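Local coordinates for protein ethylbenzene dehydrogenase alpha-subunit (Aromatoleum aromaticum, PDB 2IVF) that is the molybdenum-carrying alpha-subunit of a molybdopterin oxidoreductase, binding two pterin dinucleotide ligands (MGD and MD1), a molybdenum atom and an iron/sulfur cluster, at residues P146-G151 and K157-S162; E165-I170 and L695-E700; G340-A345 and T807-A812; E352-Y357 and G948-R953. All coordinates share one frame; numbering follows the deposited sequence.

Overall arrangement
The contacts form two pairs, interactions 3 and 4 lying across the chain's centre from interaction 1. Interactions 1 and 2 touch: strand 158-160 runs on into helix 163-181, and K148 forms salt bridges with E165 and D169. Interaction 1 is a surface contact built on backbone hydrogen bonds, whereas interaction 2 is a partly buried helix pair that meets through carbon atoms. About 55 Å away, centre to centre, from interaction 2 lies interaction 3, a buried meeting of a methyl group and aromatic rings. Interaction 4, whose centre is 6 Å from that of interaction 3, joins loops at the surface by one salt bridge; a probable hydrogen bond from H808 N to Q951 OE1 links the two.

Interaction 1: residues P146-G151 and K157-S162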
loop_
_atom_site.group_PDB
_atom_site.type_symbol
_atom_site.label_atom_id
_atom_site.label_comp_id
_atom_site.label_asym_id
_atom_site.label_seq_id
_atom_site.Cartn_x
_atom_site.Cartn_y
_atom_site.Cartn_z
ATOM N N PRO A 146 6.732 10.856 -26.559
ATOM C CA PRO A 146 8.118 11.176 -26.248
ATOM C C PRO A 146 8.260 12.647 -26.014
ATOM O O PRO A 146 7.705 13.444 -26.774
ATOM C CB PRO A 146 8.877 10.761 -27.491
ATOM C CG PRO A 146 8.007 9.779 -28.180
ATOM C CD PRO A 146 6.601 10.230 -27.892
ATOM N N LEU A 147 8.972 12.993 -24.953
ATOM C CA LEU A 147 9.191 14.381 -24.575
ATOM C C LEU A 147 10.654 14.685 -24.636
ATOM O O LEU A 147 11.483 13.860 -24.206
ATOM C CB LEU A 147 8.719 14.568 -23.139
ATOM C CG LEU A 147 7.227 14.334 -22.952
ATOM C CD1 LEU A 147 6.880 14.378 -21.412
ATOM C CD2 LEU A 147 6.448 15.341 -23.778
ATOM N N LYS A 148 10.954 15.894 -25.080
ATOM C CA LYS A 148 12.294 16.404 -25.101
ATOM C C LYS A 148 12.381 17.692 -24.270
ATOM O O LYS A 148 11.558 18.588 -24.395
ATOM C CB LYS A 148 12.720 16.657 -26.539
ATOM C CG LYS A 148 14.106 17.313 -26.680
ATOM C CD LYS A 148 14.593 17.071 -28.088
ATOM C CE LYS A 148 15.899 17.688 -28.398
ATOM N NZ LYS A 148 16.408 16.978 -29.626
ATOM N N ARG A 149 13.420 17.767 -23.459
ATOM C CA ARG A 149 13.654 18.896 -22.602
ATOM C C ARG A 149 13.822 20.167 -23.406
ATOM O O ARG A 149 14.563 20.217 -24.396
ATOM C CB ARG A 149 14.932 18.666 -21.780
ATOM C CG ARG A 149 15.375 19.847 -20.975
ATOM C CD ARG A 149 16.490 19.442 -20.010
ATOM N NE ARG A 149 17.735 19.039 -20.697
ATOM C CZ ARG A 149 18.705 19.849 -21.116
ATOM N NH1 ARG A 149 18.616 21.176 -20.999
ATOM N NH2 ARG A 149 19.779 19.324 -21.703
ATOM N N VAL A 150 13.153 21.206 -22.919
ATOM C CA VAL A 150 13.235 22.516 -23.475
ATOM C C VAL A 150 14.021 23.503 -22.612
ATOM O O VAL A 150 14.797 24.279 -23.148
ATOM C CB VAL A 150 11.818 23.050 -23.768
ATOM C CG1 VAL A 150 11.851 24.562 -24.054
ATOM C CG2 VAL A 150 11.267 22.320 -24.987
ATOM N N GLY A 151 13.797 23.486 -21.301
ATOM C CA GLY A 151 14.524 24.379 -20.394
ATOM C C GLY A 151 15.744 23.672 -19.819
ATOM O O GLY A 151 16.377 22.849 -20.497
ATOM N N LYS A 157 9.864 22.191 -18.440
ATOM C CA LYS A 157 9.577 22.661 -19.781
ATOM C C LYS A 157 9.908 21.550 -20.782
ATOM O O LYS A 157 11.083 21.147 -20.939
ATOM C CB LYS A 157 10.381 23.933 -20.112
ATOM C CG LYS A 157 10.126 25.156 -19.201
ATOM C CD LYS A 157 10.827 26.398 -19.772
ATOM C CE LYS A 157 10.649 27.626 -18.885
ATOM N NZ LYS A 157 11.280 28.815 -19.484
ATOM N N TRP A 158 8.858 21.040 -21.437
ATOM C CA TRP A 158 8.957 19.921 -22.337
ATOM C C TRP A 158 8.263 20.184 -23.662
ATOM O O TRP A 158 7.340 21.001 -23.775
ATOM C CB TRP A 158 8.233 18.731 -21.696
ATOM C CG TRP A 158 8.758 18.251 -20.393
ATOM C CD1 TRP A 158 8.194 18.412 -19.151
ATOM C CD2 TRP A 158 9.919 17.434 -20.203
ATOM N NE1 TRP A 158 8.953 17.751 -18.203
ATOM C CE2 TRP A 158 10.008 17.138 -18.828
ATOM C CE3 TRP A 158 10.883 16.909 -21.074
ATOM C CZ2 TRP A 158 11.008 16.356 -18.316
ATOM C CZ3 TRP A 158 11.897 16.142 -20.555
ATOM C CH2 TRP A 158 11.950 15.864 -19.189
ATOM N N LYS A 159 8.730 19.498 -24.694
ATOM C CA LYS A 159 8.015 19.435 -25.964
ATOM C C LYS A 159 7.937 17.995 -26.448
ATOM O O LYS A 159 8.801 17.153 -26.147
ATOM C CB LYS A 159 8.703 20.314 -26.995
ATOM C CG LYS A 159 9.937 19.714 -27.655
ATOM C CD LYS A 159 10.594 20.747 -28.553
ATOM C CE LYS A 159 11.972 20.313 -29.027
ATOM N NZ LYS A 159 12.589 21.316 -29.925
ATOM N N ARG A 160 6.842 17.698 -27.125
ATOM C CA ARG A 160 6.659 16.415 -27.720
ATOM C C ARG A 160 7.594 16.319 -28.921
ATOM O O ARG A 160 7.729 17.275 -29.676
ATOM C CB ARG A 160 5.239 16.339 -28.238
ATOM C CG ARG A 160 4.886 15.047 -28.908
ATOM C CD ARG A 160 3.508 15.159 -29.536
ATOM N NE ARG A 160 3.157 13.927 -30.256
ATOM C CZ ARG A 160 2.003 13.732 -30.906
ATOM N NH1 ARG A 160 1.053 14.672 -30.922
ATOM N NH2 ARG A 160 1.790 12.579 -31.539
ATOM N N VAL A 161 8.215 15.153 -29.106
ATOM C CA VAL A 161 8.951 14.841 -30.332
ATOM C C VAL A 161 8.572 13.430 -30.756
ATOM O O VAL A 161 7.906 12.740 -29.993
ATOM C CB VAL A 161 10.460 14.897 -30.080
ATOM C CG1 VAL A 161 10.853 16.299 -29.612
ATOM C CG2 VAL A 161 10.840 13.856 -29.035
ATOM N N SER A 162 9.037 13.003 -31.928
ATOM C CA SER A 162 8.763 11.679 -32.420
ATOM C C SER A 162 9.682 10.700 -31.738
ATOM O O SER A 162 10.763 11.067 -31.259
ATOM C CB SER A 162 8.950 11.559 -33.919
ATOM O OG SER A 162 10.308 11.782 -34.301
HETATM O O HOH W 1 12.929 21.862 -18.851
#
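L147 CB rests 3.8 Å from W158 CE3 on one face of a short antiparallel beta hairpin, strands 147-149 and 158-160, at the edge of a mixed sheet that continues with strand 648-651. Its middle is closely knit. K148 and K159 form a hydrogen-bonded pair, K148 N giving to K159 O at 2.7 Å and K159 N to K148 O at 3.0 Å, and beyond the strands V161 N gives to P146 O; the proline, lacking an N-H, takes part through its carbonyl. The broad indole of W158 can lie against several residues of the partner strand at once: L147 CD1 lies over one of its faces and the K148 backbone at its edge, while F103 of the beta-subunit packs on it. On the other face the branched V161 crosses K148 at about a right angle, CG1 standing 3.6 Å from K148 CB.

The turn end is looser. V150 N still ties it to K157 O at 2.9 Å, but the side chains of V150, K157 and K159 are exposed. V150 CG2 leans on K159 CB at 3.8 Å, and a water takes a bond from K157 N and a weak one from G151 N. Backbone bonds thus set the hairpin's register, leaving charged ends to work outward: K148, extended from a CG anti to its N (chi1 175°), delivers NZ to D169 and E165, and R160 pairs with E683.

Interaction 2: residues E165-I170 and L695-E700; sequences EAAGDI and LKKVGE
A small helix-helix packing contact brings A167 and G168 of helix 163-181 against K697 of helix 687-704, within the molybdopterin oxidoreductase fold. Helix 163-181 is sandwiched: A166 and I170 lie on strand 648-651 of the mixed sheet, while A167 looks toward the second helix. That helix is in turn backed by helix 723-727, which touches L695, K696 and V698. Small residues suit the approach: the CA atoms of G168 and K697 are 5.8 Å apart. The contact itself is made by carbon: A167 CB meets K697 CG at 3.9 Å, and G168 N lies 4.3 Å from the same CG. K697 CB also stands 3.9 Å from A167 O. The next residue, V698, packs on A171 and I174 and carries the apolar seam onward.

A lysine fits this border because its methylene groups can cover the alanine while its charge leaves the interface. With CG beside the backbone N (chi1 -73°), the chain bends at chi2, -76°, and swings NZ clear of the apolar seam. There NZ forms a salt bridge with D164, its main partner, just before the first segment. A second carboxylate comes from one turn further along its own helix: K697 NZ makes a salt bridge to E700 OE1 at 3.2 Å, meeting that oxygen nearly along its C-O bond.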
loop_
_atom_site.group_PDB
_atom_site.type_symbol
_atom_site.label_atom_id
_atom_site.label_comp_id
_atom_site.label_asym_id
_atom_site.label_seq_id
_atom_site.Cartn_x
_atom_site.Cartn_y
_atom_site.Cartn_z
ATOM N N GLU A 165 13.039 10.957 -33.459
ATOM C CA GLU A 165 13.936 12.006 -32.977
ATOM C C GLU A 165 14.543 11.620 -31.647
ATOM O O GLU A 165 15.774 11.710 -31.466
ATOM C CB GLU A 165 13.192 13.333 -32.836
ATOM C CG GLU A 165 13.976 14.389 -32.030
ATOM C CD GLU A 165 13.490 15.808 -32.215
ATOM O OE1 GLU A 165 12.522 16.030 -32.950
ATOM O OE2 GLU A 165 14.113 16.710 -31.644
ATOM N N ALA A 166 13.683 11.160 -30.728
ATOM C CA ALA A 166 14.070 10.825 -29.336
ATOM C C ALA A 166 15.057 9.646 -29.278
ATOM O O ALA A 166 16.140 9.751 -28.691
ATOM C CB ALA A 166 12.837 10.570 -28.502
ATOM N N ALA A 167 14.730 8.559 -29.968
ATOM C CA ALA A 167 15.647 7.415 -30.052
ATOM C C ALA A 167 16.929 7.782 -30.781
ATOM O O ALA A 167 18.003 7.294 -30.436
ATOM C CB ALA A 167 14.954 6.226 -30.727
ATOM N N GLY A 168 16.822 8.651 -31.784
ATOM C CA GLY A 168 17.987 9.167 -32.508
ATOM C C GLY A 168 18.939 9.963 -31.622
ATOM O O GLY A 168 20.165 9.783 -31.685
ATOM N N ASP A 169 18.392 10.841 -30.788
ATOM C CA ASP A 169 19.258 11.634 -29.890
ATOM C C ASP A 169 19.927 10.720 -28.899
ATOM O O ASP A 169 21.091 10.903 -28.556
ATOM C CB ASP A 169 18.488 12.681 -29.086
ATOM C CG ASP A 169 17.965 13.822 -29.934
ATOM O OD1 ASP A 169 18.321 13.915 -31.124
ATOM O OD2 ASP A 169 17.190 14.628 -29.373
ATOM N N ILE A 170 19.178 9.747 -28.400
ATOM C CA ILE A 170 19.746 8.809 -27.461
ATOM C C ILE A 170 20.888 8.029 -28.099
ATOM O O ILE A 170 21.959 7.865 -27.494
ATOM C CB ILE A 170 18.690 7.837 -26.925
ATOM C CG1 ILE A 170 17.667 8.609 -26.089
ATOM C CG2 ILE A 170 19.378 6.736 -26.126
ATOM C CD1 ILE A 170 16.350 7.861 -25.824
ATOM N N LEU A 695 18.457 0.604 -30.063
ATOM C CA LEU A 695 19.567 -0.149 -30.649
ATOM C C LEU A 695 19.615 -0.134 -32.198
ATOM O O LEU A 695 20.688 -0.100 -32.770
ATOM C CB LEU A 695 19.587 -1.586 -30.101
ATOM C CG LEU A 695 19.887 -1.677 -28.619
ATOM C CD1 LEU A 695 19.902 -3.142 -28.181
ATOM C CD2 LEU A 695 21.199 -0.953 -28.278
ATOM N N LYS A 696 18.465 -0.169 -32.873
ATOM C CA LYS A 696 18.424 -0.064 -34.330
ATOM C C LYS A 696 18.999 1.286 -34.719
ATOM O O LYS A 696 19.884 1.389 -35.574
ATOM C CB LYS A 696 16.964 -0.197 -34.788
ATOM C CG LYS A 696 16.703 -0.216 -36.301
ATOM C CD LYS A 696 15.197 -0.203 -36.587
ATOM C CE LYS A 696 14.835 -0.070 -38.078
ATOM N NZ LYS A 696 14.796 1.375 -38.604
ATOM N N LYS A 697 18.535 2.323 -34.022
ATOM C CA LYS A 697 19.009 3.695 -34.255
ATOM C C LYS A 697 20.484 3.853 -33.992
ATOM O O LYS A 697 21.146 4.560 -34.712
ATOM C CB LYS A 697 18.244 4.682 -33.388
ATOM C CG LYS A 697 16.822 4.901 -33.851
ATOM C CD LYS A 697 16.775 5.784 -35.059
ATOM C CE LYS A 697 15.386 5.835 -35.649
ATOM N NZ LYS A 697 15.429 6.147 -37.103
ATOM N N VAL A 698 21.000 3.192 -32.969
ATOM C CA VAL A 698 22.432 3.192 -32.729
ATOM C C VAL A 698 23.173 2.674 -33.967
ATOM O O VAL A 698 24.117 3.310 -34.439
ATOM C CB VAL A 698 22.786 2.381 -31.480
ATOM C CG1 VAL A 698 24.218 2.073 -31.422
ATOM C CG2 VAL A 698 22.334 3.128 -30.226
ATOM N N GLY A 699 22.716 1.543 -34.490
ATOM C CA GLY A 699 23.255 0.987 -35.711
ATOM C C GLY A 699 23.125 1.937 -36.893
ATOM O O GLY A 699 24.098 2.187 -37.595
ATOM N N GLU A 700 21.924 2.468 -37.107
ATOM C CA GLU A 700 21.627 3.311 -38.276
ATOM C C GLU A 700 22.438 4.618 -38.200
ATOM O O GLU A 700 23.057 5.025 -39.176
ATOM C CB GLU A 700 20.123 3.623 -38.346
ATOM C CG GLU A 700 19.241 2.428 -38.785
ATOM C CD GLU A 700 17.738 2.725 -38.772
ATOM O OE1 GLU A 700 17.341 3.836 -38.351
ATOM O OE2 GLU A 700 16.948 1.828 -39.173
#

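Interaction 3: residues G340-A345 and T807-A812; sequences GKFLSA and THTRRA
A threonine methyl laid over a phenylalanine ring is the most striking feature here: T809 CG2 sits 3.8 Å from the centroid of the F342 ring, 28° off its normal, in a CH-pi contact. The methyl is displaced toward the rim and comes closest to F342 CZ, at 3.4 Å. F342 comes from the loop between strand 334-336 and helix 345-349, H808 and T809 from that between helices 796-800 and 819-824. Both F342 and T809 are buried, and their side chains cross at about a right angle. H808 adds a lighter touch, its CD2 lying 4.2 Å from F342 CD2, so that the phenylalanine carbon faces the edge of the imidazole near its plane. F342 suits the site because its flat surface can serve several neighbours, V335 and F356 among them.

Threonine suits its place by having two different branches. At chi1 61° OG1 takes the crowded position between backbone N and carbonyl carbon, which turns CG2 beside the N and onto the ring. The hydroxyl then accepts from R811 N at 3.2 Å, an ST turn, and also bonds to Q813. A type I turn is closed by R810 N giving to T807 O at 3.0 Å, and T807 OG1 donates to a lone pair of R811 O, 2.6 Å away. R811 NH1 gives to T809 O at 3.0 Å, in the planes of both the guanidinium and the carbonyl. The polar groups of the threonine are therefore met from its own loop, which leaves the contact between the segments purely a matter of dispersion and CH-pi attraction.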
loop_
_atom_site.group_PDB
_atom_site.type_symbol
_atom_site.label_atom_id
_atom_site.label_comp_id
_atom_site.label_asym_id
_atom_site.label_seq_id
_atom_site.Cartn_x
_atom_site.Cartn_y
_atom_site.Cartn_z
ATOM N N GLY A 340 43.257 -16.001 18.124
ATOM C CA GLY A 340 41.840 -15.765 17.954
ATOM C C GLY A 340 41.272 -16.421 16.706
ATOM O O GLY A 340 40.146 -16.168 16.309
ATOM N N LYS A 341 42.063 -17.279 16.095
ATOM C CA LYS A 341 41.670 -17.871 14.832
ATOM C C LYS A 341 41.354 -19.340 15.039
ATOM O O LYS A 341 41.905 -19.986 15.943
ATOM C CB LYS A 341 42.789 -17.629 13.790
ATOM C CG LYS A 341 42.591 -16.260 13.073
ATOM C CD LYS A 341 43.863 -15.639 12.611
ATOM C CE LYS A 341 43.674 -14.165 12.213
ATOM N NZ LYS A 341 42.515 -13.900 11.307
ATOM N N PHE A 342 40.444 -19.863 14.230
ATOM C CA PHE A 342 40.109 -21.281 14.316
ATOM C C PHE A 342 41.398 -22.120 14.300
ATOM O O PHE A 342 42.340 -21.845 13.524
ATOM C CB PHE A 342 39.197 -21.726 13.176
ATOM C CG PHE A 342 37.783 -21.204 13.263
ATOM C CD1 PHE A 342 36.875 -21.744 14.164
ATOM C CD2 PHE A 342 37.356 -20.193 12.407
ATOM C CE1 PHE A 342 35.564 -21.269 14.237
ATOM C CE2 PHE A 342 36.077 -19.714 12.452
ATOM C CZ PHE A 342 35.151 -20.255 13.378
ATOM N N LEU A 343 41.439 -23.121 15.177
ATOM C CA LEU A 343 42.511 -24.106 15.159
ATOM C C LEU A 343 42.423 -24.884 13.856
ATOM O O LEU A 343 41.359 -25.444 13.555
ATOM C CB LEU A 343 42.365 -25.066 16.331
ATOM C CG LEU A 343 43.427 -26.154 16.439
ATOM C CD1 LEU A 343 44.785 -25.503 16.569
ATOM C CD2 LEU A 343 43.097 -27.069 17.622
ATOM N N SER A 344 43.520 -24.897 13.092
ATOM C CA SER A 344 43.561 -25.575 11.805
ATOM C C SER A 344 44.538 -26.735 11.808
ATOM O O SER A 344 45.437 -26.830 12.667
ATOM C CB SER A 344 43.920 -24.614 10.675
ATOM O OG SER A 344 45.321 -24.444 10.545
ATOM N N ALA A 345 44.343 -27.637 10.852
ATOM C CA ALA A 345 45.189 -28.808 10.722
ATOM C C ALA A 345 46.586 -28.359 10.332
ATOM O O ALA A 345 47.557 -29.006 10.689
ATOM C CB ALA A 345 44.616 -29.760 9.705
ATOM N N THR A 807 30.533 -21.961 3.649
ATOM C CA THR A 807 31.201 -21.010 4.525
ATOM C C THR A 807 32.642 -21.504 4.795
ATOM O O THR A 807 32.957 -22.659 4.560
ATOM C CB THR A 807 30.500 -20.873 5.904
ATOM O OG1 THR A 807 30.457 -22.136 6.575
ATOM C CG2 THR A 807 29.125 -20.296 5.820
ATOM N N HIS A 808 33.491 -20.595 5.270
ATOM C CA HIS A 808 34.823 -20.900 5.793
ATOM C C HIS A 808 34.890 -22.214 6.605
ATOM O O HIS A 808 35.739 -23.089 6.330
ATOM C CB HIS A 808 35.263 -19.736 6.667
ATOM C CG HIS A 808 36.713 -19.751 7.029
ATOM N ND1 HIS A 808 37.718 -19.618 6.091
ATOM C CD2 HIS A 808 37.334 -19.855 8.234
ATOM C CE1 HIS A 808 38.893 -19.651 6.700
ATOM N NE2 HIS A 808 38.688 -19.782 8.002
ATOM N N THR A 809 34.024 -22.307 7.605
ATOM C CA THR A 809 33.938 -23.448 8.540
ATOM C C THR A 809 33.102 -24.623 8.052
ATOM O O THR A 809 33.033 -25.673 8.734
ATOM C CB THR A 809 33.316 -23.026 9.873
ATOM O OG1 THR A 809 31.982 -22.533 9.660
ATOM C CG2 THR A 809 34.186 -21.976 10.584
ATOM N N ARG A 810 32.456 -24.439 6.899
ATOM C CA ARG A 810 31.472 -25.381 6.333
ATOM C C ARG A 810 30.198 -25.518 7.165
ATOM O O ARG A 810 29.360 -26.391 6.921
ATOM C CB ARG A 810 32.072 -26.747 6.081
ATOM C CG ARG A 810 33.017 -26.776 4.888
ATOM C CD ARG A 810 32.241 -26.736 3.544
ATOM N NE ARG A 810 33.142 -26.403 2.431
ATOM C CZ ARG A 810 33.812 -27.295 1.718
ATOM N NH1 ARG A 810 33.691 -28.579 1.976
ATOM N NH2 ARG A 810 34.627 -26.904 0.742
ATOM N N ARG A 811 30.070 -24.644 8.149
ATOM C CA ARG A 811 28.937 -24.644 9.049
ATOM C C ARG A 811 28.278 -23.288 9.126
ATOM O O ARG A 811 28.734 -22.312 8.527
ATOM C CB ARG A 811 29.384 -25.101 10.427
ATOM C CG ARG A 811 29.817 -26.551 10.426
ATOM C CD ARG A 811 31.023 -26.849 11.317
ATOM N NE ARG A 811 31.110 -28.298 11.374
ATOM C CZ ARG A 811 31.638 -29.067 10.424
ATOM N NH1 ARG A 811 32.249 -28.532 9.375
ATOM N NH2 ARG A 811 31.605 -30.383 10.561
ATOM N N ALA A 812 27.121 -23.247 9.794
ATOM C CA ALA A 812 26.443 -21.982 10.028
ATOM C C ALA A 812 27.354 -21.310 11.048
ATOM O O ALA A 812 27.538 -21.834 12.132
ATOM C CB ALA A 812 25.078 -22.191 10.564
#

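Interaction 4: residues E352-Y357 and G948-R953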
loop_
_atom_site.group_PDB
_atom_site.type_symbol
_atom_site.label_atom_id
_atom_site.label_comp_id
_atom_site.label_asym_id
_atom_site.label_seq_id
_atom_site.Cartn_x
_atom_site.Cartn_y
_atom_site.Cartn_z
ATOM N N GLU A 352 45.576 -29.133 6.098
ATOM C CA GLU A 352 44.831 -28.046 5.481
ATOM C C GLU A 352 44.543 -26.899 6.444
ATOM O O GLU A 352 44.267 -27.098 7.628
ATOM C CB GLU A 352 43.519 -28.551 4.905
ATOM C CG GLU A 352 43.695 -29.595 3.820
ATOM C CD GLU A 352 42.359 -30.182 3.401
ATOM O OE1 GLU A 352 41.322 -29.620 3.804
ATOM O OE2 GLU A 352 42.356 -31.220 2.695
ATOM N N ALA A 353 44.594 -25.701 5.888
ATOM C CA ALA A 353 44.381 -24.472 6.612
ATOM C C ALA A 353 42.934 -24.324 7.043
ATOM O O ALA A 353 42.655 -23.624 8.011
ATOM C CB ALA A 353 44.784 -23.284 5.723
ATOM N N LYS A 354 42.027 -24.957 6.299
ATOM C CA LYS A 354 40.609 -24.852 6.546
ATOM C C LYS A 354 40.051 -26.159 7.108
ATOM O O LYS A 354 38.855 -26.367 7.090
ATOM C CB LYS A 354 39.898 -24.414 5.263
ATOM C CG LYS A 354 40.313 -22.984 4.836
ATOM C CD LYS A 354 39.187 -22.185 4.272
ATOM C CE LYS A 354 38.817 -22.597 2.863
ATOM N NZ LYS A 354 37.614 -21.852 2.409
ATOM N N GLN A 355 40.928 -27.039 7.601
ATOM C CA GLN A 355 40.488 -28.195 8.358
ATOM C C GLN A 355 40.444 -27.789 9.828
ATOM O O GLN A 355 41.453 -27.403 10.425
ATOM C CB GLN A 355 41.406 -29.390 8.137
ATOM C CG GLN A 355 41.084 -30.621 9.011
ATOM C CD GLN A 355 39.699 -31.208 8.739
ATOM O OE1 GLN A 355 39.464 -31.789 7.685
ATOM N NE2 GLN A 355 38.797 -31.073 9.691
ATOM N N PHE A 356 39.269 -27.886 10.417
ATOM C CA PHE A 356 39.076 -27.400 11.779
ATOM C C PHE A 356 38.765 -28.536 12.736
ATOM O O PHE A 356 38.707 -29.710 12.316
ATOM C CB PHE A 356 38.033 -26.304 11.805
ATOM C CG PHE A 356 38.335 -25.171 10.887
ATOM C CD1 PHE A 356 39.546 -24.510 10.940
ATOM C CD2 PHE A 356 37.403 -24.743 9.975
ATOM C CE1 PHE A 356 39.810 -23.470 10.099
ATOM C CE2 PHE A 356 37.674 -23.691 9.133
ATOM C CZ PHE A 356 38.871 -23.053 9.203
ATOM N N TYR A 357 38.623 -28.198 14.024
ATOM C CA TYR A 357 38.543 -29.204 15.067
ATOM C C TYR A 357 37.405 -29.051 16.043
ATOM O O TYR A 357 37.041 -27.936 16.436
ATOM C CB TYR A 357 39.830 -29.219 15.866
ATOM C CG TYR A 357 41.012 -29.732 15.085
ATOM C CD1 TYR A 357 41.358 -31.076 15.130
ATOM C CD2 TYR A 357 41.751 -28.884 14.277
ATOM C CE1 TYR A 357 42.378 -31.550 14.419
ATOM C CE2 TYR A 357 42.794 -29.351 13.563
ATOM C CZ TYR A 357 43.118 -30.688 13.643
ATOM O OH TYR A 357 44.188 -31.183 12.952
ATOM N N GLY A 948 38.968 -12.281 1.122
ATOM C CA GLY A 948 39.892 -13.248 1.719
ATOM C C GLY A 948 39.199 -14.127 2.737
ATOM O O GLY A 948 39.789 -14.495 3.750
ATOM N N TYR A 949 37.922 -14.426 2.494
ATOM C CA TYR A 949 37.163 -15.308 3.358
ATOM C C TYR A 949 36.028 -15.889 2.532
ATOM O O TYR A 949 35.329 -15.173 1.828
ATOM C CB TYR A 949 36.559 -14.511 4.509
ATOM C CG TYR A 949 36.451 -15.200 5.831
ATOM C CD1 TYR A 949 37.587 -15.592 6.503
ATOM C CD2 TYR A 949 35.206 -15.395 6.444
ATOM C CE1 TYR A 949 37.517 -16.176 7.712
ATOM C CE2 TYR A 949 35.119 -15.979 7.687
ATOM C CZ TYR A 949 36.295 -16.379 8.308
ATOM O OH TYR A 949 36.294 -16.942 9.521
ATOM N N GLU A 950 35.800 -17.177 2.664
ATOM C CA GLU A 950 34.840 -17.848 1.802
ATOM C C GLU A 950 33.545 -17.084 1.602
ATOM O O GLU A 950 33.120 -16.823 0.458
ATOM C CB GLU A 950 34.540 -19.238 2.358
ATOM C CG GLU A 950 33.742 -20.035 1.375
ATOM C CD GLU A 950 34.119 -21.482 1.297
ATOM O OE1 GLU A 950 35.173 -21.894 1.855
ATOM O OE2 GLU A 950 33.338 -22.208 0.644
ATOM N N GLN A 951 32.901 -16.726 2.699
ATOM C CA GLN A 951 31.569 -16.128 2.602
ATOM C C GLN A 951 31.583 -14.607 2.425
ATOM O O GLN A 951 30.539 -13.982 2.369
ATOM C CB GLN A 951 30.709 -16.484 3.801
ATOM C CG GLN A 951 31.248 -16.063 5.173
ATOM C CD GLN A 951 31.782 -17.255 5.908
ATOM O OE1 GLN A 951 32.682 -17.930 5.405
ATOM N NE2 GLN A 951 31.236 -17.542 7.086
ATOM N N PHE A 952 32.769 -14.021 2.379
ATOM C CA PHE A 952 32.930 -12.598 2.078
ATOM C C PHE A 952 33.193 -12.466 0.589
ATOM O O PHE A 952 34.309 -12.714 0.118
ATOM C CB PHE A 952 34.068 -11.999 2.902
ATOM C CG PHE A 952 33.821 -11.990 4.414
ATOM C CD1 PHE A 952 32.598 -12.319 4.965
ATOM C CD2 PHE A 952 34.844 -11.606 5.269
ATOM C CE1 PHE A 952 32.411 -12.303 6.341
ATOM C CE2 PHE A 952 34.671 -11.597 6.648
ATOM C CZ PHE A 952 33.464 -11.937 7.182
ATOM N N ARG A 953 32.165 -12.093 -0.162
ATOM C CA ARG A 953 32.241 -12.111 -1.638
ATOM C C ARG A 953 31.109 -11.353 -2.283
ATOM O O ARG A 953 30.117 -11.017 -1.639
ATOM C CB ARG A 953 32.236 -13.531 -2.176
ATOM C CG ARG A 953 30.971 -14.303 -1.886
ATOM C CD ARG A 953 31.207 -15.845 -1.860
ATOM N NE ARG A 953 30.216 -16.556 -1.011
ATOM C CZ ARG A 953 30.302 -17.848 -0.689
ATOM N NH1 ARG A 953 31.313 -18.568 -1.124
ATOM N NH2 ARG A 953 29.386 -18.421 0.075
HETATM O O HOH W 2 37.872 -18.882 3.597
#
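K354 and E950 reach across from two type I beta turns, E352-Q355 and Y949-F952, the first leading into the hairpin of strands 356-360 and 365-369, the second in the long loop between strands 915-917 and 969-975. The charged interaction comes first. K354 NZ gives to E950 OE1 at 2.5 Å, a short salt bridge in which the oxygen is met nearly along its C-O bond. Long, flexible side chains suit this task, because the nearest CA atoms, those of these two residues, are 10.2 Å apart. The lysine bends at chi2 and chi3, and E950 starts with CG anti to its backbone N (chi1 -170°) and bends at chi2, which brings OE1 to the ammonium.

Water supplies a second link. One molecule accepts from K354 NZ at 3.2 Å and from E950 N at 2.8 Å, tying the ammonium to the glutamate's backbone as well as to its carboxylate.

Stacking and packing surround both turns. F952 N closes the second turn on Y949 O, and Y949 CD2 lies 3.8 Å above the centre of the F952 ring. Over one face of the R953 guanidinium lie E950 C and Q951 CA. H808, whose ring stacks with Y949, also touches K354, so an aromatic residue of interaction 3 borders the lysine. On the hairpin side, K354 O stands over a face of the F356 ring. Just past this turn, Q355 NE2 gives to a lone pair of F356 O at 3.0 Å, the acceptor lying almost in the amide plane.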